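Local structure of cell cycle serine/threonine-protein kinase CDC5/MSD2 (Saccharomyces cerevisiae, 6MF4) at residues Phe219-Ile231 against Glu266-Leu280. The protein phosphorylates proteins on serine and threonine to drive mitotic exit and early-anaphase CDC14 release, recognising substrates through the polo-box domain described here. Numbering follows the deposited sequence.
Sequences FQFNFKDHHKMAI and ESNFREKLTLIKEGL
In the second polo box, an antiparallel sheet packed against a helix, the hairpin of strands 219-223 and 228-231 lies under helix 269-280, the helix axis passing 10.3 Å from that of strand 219-223 and 10.6 Å from that of strand 228-231. Phe219, Phe221 and Phe223, alternate residues of one strand, each receive an aliphatic group over a ring face, from Leu280, Ile276 and Lys272, spaced four apart on the helix. Ile276 CG1 sits 3.6 Å from the centroid of the Phe221 ring and only 9° off its normal, a centred CH-pi contact, while Ile276 CG2 touches Phe221 CZ and Leu280 CG lies at the ring's edge. Replacing Phe221 with alanine would take away the ring and is likely to open a gap against the helix, leaving Ile276 CG1 and CG2 without the surface they rest on. Leu280 CD2 stands over the Phe219 ring, nearer its rim; Leu280 and Phe219 also both touch Thr69 of helix 56-82. Over Phe223, Lys272 CG is 3.7 Å from the ring centroid. The lysine chain stays extended across that face through chi3 (176°) and bends at its last torsion, and NZ, 4.8 Å from the same centroid, makes an off-centre cation-pi contact. Lys272 NZ also pairs with Asp225 OD2 in a salt bridge whose geometry is doubtful, because that oxygen lies too close to a neighbouring atom in the model. The Asp225 OD1 atom accepts from His227 N at 3.0 Å, forming an Asx turn. Beyond it, Ser267 CA covers a face of the His227 ring, whose ND1 is hydrogen-bonded to Tyr240. From the second strand, Met229 CE wedges between Ile276 CD1 at 3.6 Å and Phe269 CE1 at 3.7 Å.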
loop_
_atom_site.group_PDB
_atom_site.type_symbol
_atom_site.label_atom_id
_atom_site.label_comp_id
_atom_site.label_asym_id
_atom_site.label_seq_id
_atom_site.Cartn_x
_atom_site.Cartn_y
_atom_site.Cartn_z
ATOM N N PHE A 219 1.330 -2.753 3.730
ATOM C CA PHE A 219 2.300 -3.011 2.673
ATOM C C PHE A 219 1.785 -4.119 1.777
ATOM O O PHE A 219 1.345 -5.154 2.269
ATOM C CB PHE A 219 3.658 -3.403 3.259
ATOM C CG PHE A 219 4.326 -2.305 4.036
ATOM C CD1 PHE A 219 4.021 -2.095 5.370
ATOM C CD2 PHE A 219 5.262 -1.484 3.433
ATOM C CE1 PHE A 219 4.642 -1.089 6.085
ATOM C CE2 PHE A 219 5.885 -0.476 4.146
ATOM C CZ PHE A 219 5.571 -0.277 5.470
ATOM N N GLN A 220 1.833 -3.901 0.468
ATOM C CA GLN A 220 1.414 -4.918 -0.485
ATOM C C GLN A 220 2.578 -5.312 -1.376
ATOM O O GLN A 220 3.345 -4.459 -1.826
ATOM C CB GLN A 220 0.244 -4.422 -1.333
ATOM C CG GLN A 220 -0.282 -5.459 -2.299
ATOM C CD GLN A 220 -1.523 -4.987 -3.021
ATOM O OE1 GLN A 220 -2.285 -4.176 -2.495
ATOM N NE2 GLN A 220 -1.723 -5.479 -4.238
ATOM N N PHE A 221 2.695 -6.612 -1.623
ATOM C CA PHE A 221 3.766 -7.158 -2.441
ATOM C C PHE A 221 3.188 -8.030 -3.545
ATOM O O PHE A 221 2.586 -9.070 -3.271
ATOM C CB PHE A 221 4.737 -7.967 -1.579
ATOM C CG PHE A 221 5.311 -7.192 -0.429
ATOM C CD1 PHE A 221 4.604 -7.058 0.752
ATOM C CD2 PHE A 221 6.557 -6.597 -0.528
ATOM C CE1 PHE A 221 5.126 -6.342 1.814
ATOM C CE2 PHE A 221 7.082 -5.884 0.529
ATOM C CZ PHE A 221 6.366 -5.757 1.699
ATOM N N ASN A 222 3.361 -7.587 -4.788
ATOM C CA ASN A 222 2.917 -8.335 -5.962
ATOM C C ASN A 222 4.097 -9.055 -6.603
ATOM O O ASN A 222 4.971 -8.420 -7.195
ATOM C CB ASN A 222 2.267 -7.407 -6.991
ATOM C CG ASN A 222 0.934 -6.851 -6.533
ATOM O OD1 ASN A 222 0.520 -7.032 -5.386
ATOM N ND2 ASN A 222 0.248 -6.161 -7.441
ATOM N N PHE A 223 4.116 -10.378 -6.489
ATOM C CA PHE A 223 5.223 -11.174 -7.008
ATOM C C PHE A 223 4.965 -11.586 -8.458
ATOM O O PHE A 223 3.828 -11.558 -8.929
ATOM C CB PHE A 223 5.444 -12.404 -6.121
ATOM C CG PHE A 223 5.737 -12.061 -4.685
ATOM C CD1 PHE A 223 7.040 -11.863 -4.257
ATOM C CD2 PHE A 223 4.708 -11.919 -3.768
ATOM C CE1 PHE A 223 7.310 -11.538 -2.939
ATOM C CE2 PHE A 223 4.972 -11.591 -2.452
ATOM C CZ PHE A 223 6.272 -11.402 -2.036
ATOM N N LYS A 224 6.037 -11.959 -9.153
ATOM C CA LYS A 224 5.982 -12.323 -10.570
ATOM C C LYS A 224 4.960 -13.414 -10.887
ATOM O O LYS A 224 4.417 -13.463 -11.989
ATOM C CB LYS A 224 7.362 -12.783 -11.037
ATOM C CG LYS A 224 8.412 -11.688 -11.030
ATOM N N ASP A 225 4.705 -14.283 -9.917
ATOM C CA ASP A 225 3.816 -15.431 -10.113
ATOM C C ASP A 225 2.346 -15.065 -9.896
ATOM O O ASP A 225 1.476 -15.937 -9.847
ATOM C CB ASP A 225 4.219 -16.576 -9.177
ATOM C CG ASP A 225 4.122 -16.197 -7.706
ATOM O OD1 ASP A 225 3.816 -15.024 -7.410
ATOM O OD2 ASP A 225 4.363 -17.072 -6.844
ATOM N N HIS A 226 2.083 -13.769 -9.767
ATOM C CA HIS A 226 0.733 -13.239 -9.591
ATOM C C HIS A 226 0.114 -13.642 -8.257
ATOM O O HIS A 226 -1.076 -13.416 -8.026
ATOM C CB HIS A 226 -0.182 -13.679 -10.736
ATOM C CG HIS A 226 -1.299 -12.718 -11.007
ATOM N ND1 HIS A 226 -1.079 -11.393 -11.318
ATOM C CD2 HIS A 226 -2.643 -12.885 -11.002
ATOM C CE1 HIS A 226 -2.238 -10.788 -11.500
ATOM N NE2 HIS A 226 -3.202 -11.670 -11.311
ATOM N N HIS A 227 0.914 -14.244 -7.382
ATOM C CA HIS A 227 0.526 -14.357 -5.990
ATOM C C HIS A 227 0.836 -13.006 -5.364
ATOM O O HIS A 227 1.893 -12.429 -5.625
ATOM C CB HIS A 227 1.270 -15.490 -5.273
ATOM C CG HIS A 227 1.040 -16.848 -5.868
ATOM N ND1 HIS A 227 -0.174 -17.495 -5.793
ATOM C CD2 HIS A 227 1.875 -17.686 -6.530
ATOM C CE1 HIS A 227 -0.081 -18.673 -6.392
ATOM N NE2 HIS A 227 1.151 -18.810 -6.846
ATOM N N LYS A 228 -0.097 -12.487 -4.575
ATOM C CA LYS A 228 0.112 -11.226 -3.880
ATOM C C LYS A 228 -0.078 -11.421 -2.397
ATOM O O LYS A 228 -0.885 -12.244 -1.956
ATOM C CB LYS A 228 -0.846 -10.143 -4.370
ATOM C CG LYS A 228 -1.038 -10.083 -5.858
ATOM C CD LYS A 228 -2.049 -8.998 -6.202
ATOM C CE LYS A 228 -2.553 -9.127 -7.621
ATOM N NZ LYS A 228 -1.503 -9.625 -8.534
ATOM N N MET A 229 0.670 -10.646 -1.628
ATOM C CA MET A 229 0.558 -10.671 -0.186
ATOM C C MET A 229 0.527 -9.252 0.340
ATOM O O MET A 229 1.269 -8.387 -0.136
ATOM C CB MET A 229 1.716 -11.451 0.427
ATOM C CG MET A 229 1.619 -12.951 0.189
ATOM S SD MET A 229 3.120 -13.835 0.652
ATOM C CE MET A 229 3.416 -13.189 2.296
ATOM N N ALA A 230 -0.353 -9.018 1.306
ATOM C CA ALA A 230 -0.421 -7.736 1.986
ATOM C C ALA A 230 -0.166 -7.935 3.474
ATOM O O ALA A 230 -0.741 -8.826 4.096
ATOM C CB ALA A 230 -1.766 -7.075 1.756
ATOM N N ILE A 231 0.713 -7.106 4.029
ATOM C CA ILE A 231 1.024 -7.123 5.453
ATOM C C ILE A 231 0.383 -5.911 6.125
ATOM O O ILE A 231 0.607 -4.772 5.707
ATOM C CB ILE A 231 2.549 -7.098 5.694
ATOM C CG1 ILE A 231 3.247 -8.238 4.942
ATOM C CG2 ILE A 231 2.862 -7.164 7.178
ATOM C CD1 ILE A 231 2.849 -9.648 5.394
ATOM N N GLU A 266 1.558 -23.934 -3.354
ATOM C CA GLU A 266 2.470 -23.509 -4.413
ATOM C C GLU A 266 2.934 -22.068 -4.250
ATOM O O GLU A 266 3.713 -21.571 -5.064
ATOM C CB GLU A 266 1.813 -23.664 -5.792
ATOM C CG GLU A 266 0.695 -22.665 -6.116
ATOM C CD GLU A 266 -0.660 -23.080 -5.579
ATOM O OE1 GLU A 266 -0.711 -23.904 -4.640
ATOM O OE2 GLU A 266 -1.678 -22.580 -6.103
ATOM N N SER A 267 2.455 -21.389 -3.215
ATOM C CA SER A 267 2.693 -19.956 -3.104
ATOM C C SER A 267 4.079 -19.640 -2.548
ATOM O O SER A 267 4.497 -18.487 -2.578
ATOM C CB SER A 267 1.616 -19.301 -2.234
ATOM O OG SER A 267 1.536 -19.918 -0.958
ATOM N N ASN A 268 4.794 -20.650 -2.058
ATOM C CA ASN A 268 6.185 -20.463 -1.646
ATOM C C ASN A 268 6.321 -19.362 -0.583
ATOM O O ASN A 268 7.139 -18.448 -0.701
ATOM C CB ASN A 268 7.042 -20.142 -2.876
ATOM C CG ASN A 268 7.225 -21.337 -3.786
ATOM O OD1 ASN A 268 7.102 -22.482 -3.354
ATOM N ND2 ASN A 268 7.507 -21.078 -5.059
ATOM N N PHE A 269 5.511 -19.471 0.462
ATOM C CA PHE A 269 5.375 -18.408 1.449
ATOM C C PHE A 269 6.697 -17.993 2.101
ATOM O O PHE A 269 6.957 -16.801 2.271
ATOM C CB PHE A 269 4.378 -18.834 2.529
ATOM C CG PHE A 269 4.383 -17.948 3.740
ATOM C CD1 PHE A 269 3.787 -16.698 3.707
ATOM C CD2 PHE A 269 4.981 -18.370 4.915
ATOM C CE1 PHE A 269 3.794 -15.881 4.826
ATOM C CE2 PHE A 269 4.992 -17.561 6.032
ATOM C CZ PHE A 269 4.397 -16.315 5.989
ATOM N N ARG A 270 7.539 -18.958 2.459
ATOM C CA ARG A 270 8.747 -18.636 3.213
ATOM C C ARG A 270 9.729 -17.805 2.394
ATOM O O ARG A 270 10.400 -16.919 2.929
ATOM C CB ARG A 270 9.434 -19.913 3.702
ATOM C CG ARG A 270 10.672 -19.655 4.562
ATOM C CD ARG A 270 10.336 -18.866 5.831
ATOM N NE ARG A 270 10.786 -17.475 5.772
ATOM C CZ ARG A 270 10.724 -16.624 6.794
ATOM N NH1 ARG A 270 10.224 -17.014 7.962
ATOM N NH2 ARG A 270 11.161 -15.380 6.649
ATOM N N GLU A 271 9.824 -18.092 1.102
ATOM C CA GLU A 271 10.687 -17.309 0.228
ATOM C C GLU A 271 10.125 -15.899 0.078
ATOM O O GLU A 271 10.866 -14.917 0.073
ATOM C CB GLU A 271 10.827 -17.980 -1.139
ATOM C CG GLU A 271 11.545 -17.137 -2.193
ATOM C CD GLU A 271 12.958 -16.744 -1.788
ATOM O OE1 GLU A 271 13.533 -17.395 -0.889
ATOM O OE2 GLU A 271 13.495 -15.778 -2.374
ATOM N N LYS A 272 8.807 -15.802 -0.034
ATOM C CA LYS A 272 8.167 -14.504 -0.201
ATOM C C LYS A 272 8.331 -13.650 1.052
ATOM O O LYS A 272 8.590 -12.454 0.954
ATOM C CB LYS A 272 6.692 -14.681 -0.556
ATOM C CG LYS A 272 6.505 -15.135 -1.997
ATOM C CD LYS A 272 5.063 -15.464 -2.330
ATOM C CE LYS A 272 4.909 -15.813 -3.814
ATOM N NZ LYS A 272 6.154 -16.385 -4.426
ATOM N N LEU A 273 8.205 -14.259 2.229
ATOM C CA LEU A 273 8.357 -13.504 3.470
ATOM C C LEU A 273 9.790 -12.996 3.622
ATOM O O LEU A 273 10.020 -11.910 4.151
ATOM C CB LEU A 273 7.966 -14.355 4.678
ATOM C CG LEU A 273 7.888 -13.598 6.009
ATOM C CD1 LEU A 273 6.795 -12.526 5.976
ATOM C CD2 LEU A 273 7.655 -14.562 7.167
ATOM N N THR A 274 10.752 -13.780 3.152
ATOM C CA THR A 274 12.145 -13.355 3.158
ATOM C C THR A 274 12.335 -12.133 2.262
ATOM O O THR A 274 13.010 -11.173 2.639
ATOM C CB THR A 274 13.074 -14.493 2.696
ATOM O OG1 THR A 274 13.037 -15.549 3.662
ATOM C CG2 THR A 274 14.512 -14.006 2.540
ATOM N N LEU A 275 11.737 -12.171 1.075
ATOM C CA LEU A 275 11.811 -11.047 0.146
ATOM C C LEU A 275 11.151 -9.811 0.751
ATOM O O LEU A 275 11.657 -8.695 0.632
ATOM C CB LEU A 275 11.146 -11.409 -1.184
ATOM C CG LEU A 275 11.947 -12.364 -2.075
ATOM C CD1 LEU A 275 11.073 -12.930 -3.175
ATOM C CD2 LEU A 275 13.157 -11.661 -2.668
ATOM N N ILE A 276 10.024 -10.027 1.419
ATOM C CA ILE A 276 9.295 -8.951 2.076
ATOM C C ILE A 276 10.168 -8.271 3.127
ATOM O O ILE A 276 10.243 -7.046 3.180
ATOM C CB ILE A 276 7.996 -9.488 2.716
ATOM C CG1 ILE A 276 6.964 -9.752 1.619
ATOM C CG2 ILE A 276 7.430 -8.515 3.758
ATOM C CD1 ILE A 276 5.711 -10.438 2.093
ATOM N N LYS A 277 10.838 -9.072 3.952
ATOM C CA LYS A 277 11.711 -8.537 4.988
ATOM C C LYS A 277 12.874 -7.745 4.386
ATOM O O LYS A 277 13.273 -6.712 4.925
ATOM C CB LYS A 277 12.251 -9.665 5.873
ATOM C CG LYS A 277 11.190 -10.352 6.725
ATOM C CD LYS A 277 11.735 -11.597 7.415
ATOM C CE LYS A 277 12.823 -11.257 8.415
ATOM N NZ LYS A 277 13.400 -12.477 9.047
ATOM N N GLU A 278 13.415 -8.229 3.273
ATOM C CA GLU A 278 14.504 -7.530 2.591
ATOM C C GLU A 278 14.028 -6.188 2.034
ATOM O O GLU A 278 14.742 -5.188 2.105
ATOM C CB GLU A 278 15.081 -8.388 1.463
ATOM C CG GLU A 278 15.724 -9.689 1.933
ATOM N N GLY A 279 12.820 -6.173 1.480
ATOM C CA GLY A 279 12.232 -4.949 0.966
ATOM C C GLY A 279 12.033 -3.918 2.062
ATOM O O GLY A 279 12.433 -2.762 1.922
ATOM N N LEU A 280 11.418 -4.341 3.163
ATOM C CA LEU A 280 11.175 -3.456 4.299
ATOM C C LEU A 280 12.469 -2.927 4.904
ATOM O O LEU A 280 12.558 -1.755 5.273
ATOM C CB LEU A 280 10.375 -4.185 5.376
ATOM C CG LEU A 280 8.954 -4.580 4.975
ATOM C CD1 LEU A 280 8.419 -5.632 5.924
ATOM C CD2 LEU A 280 8.053 -3.353 4.958
#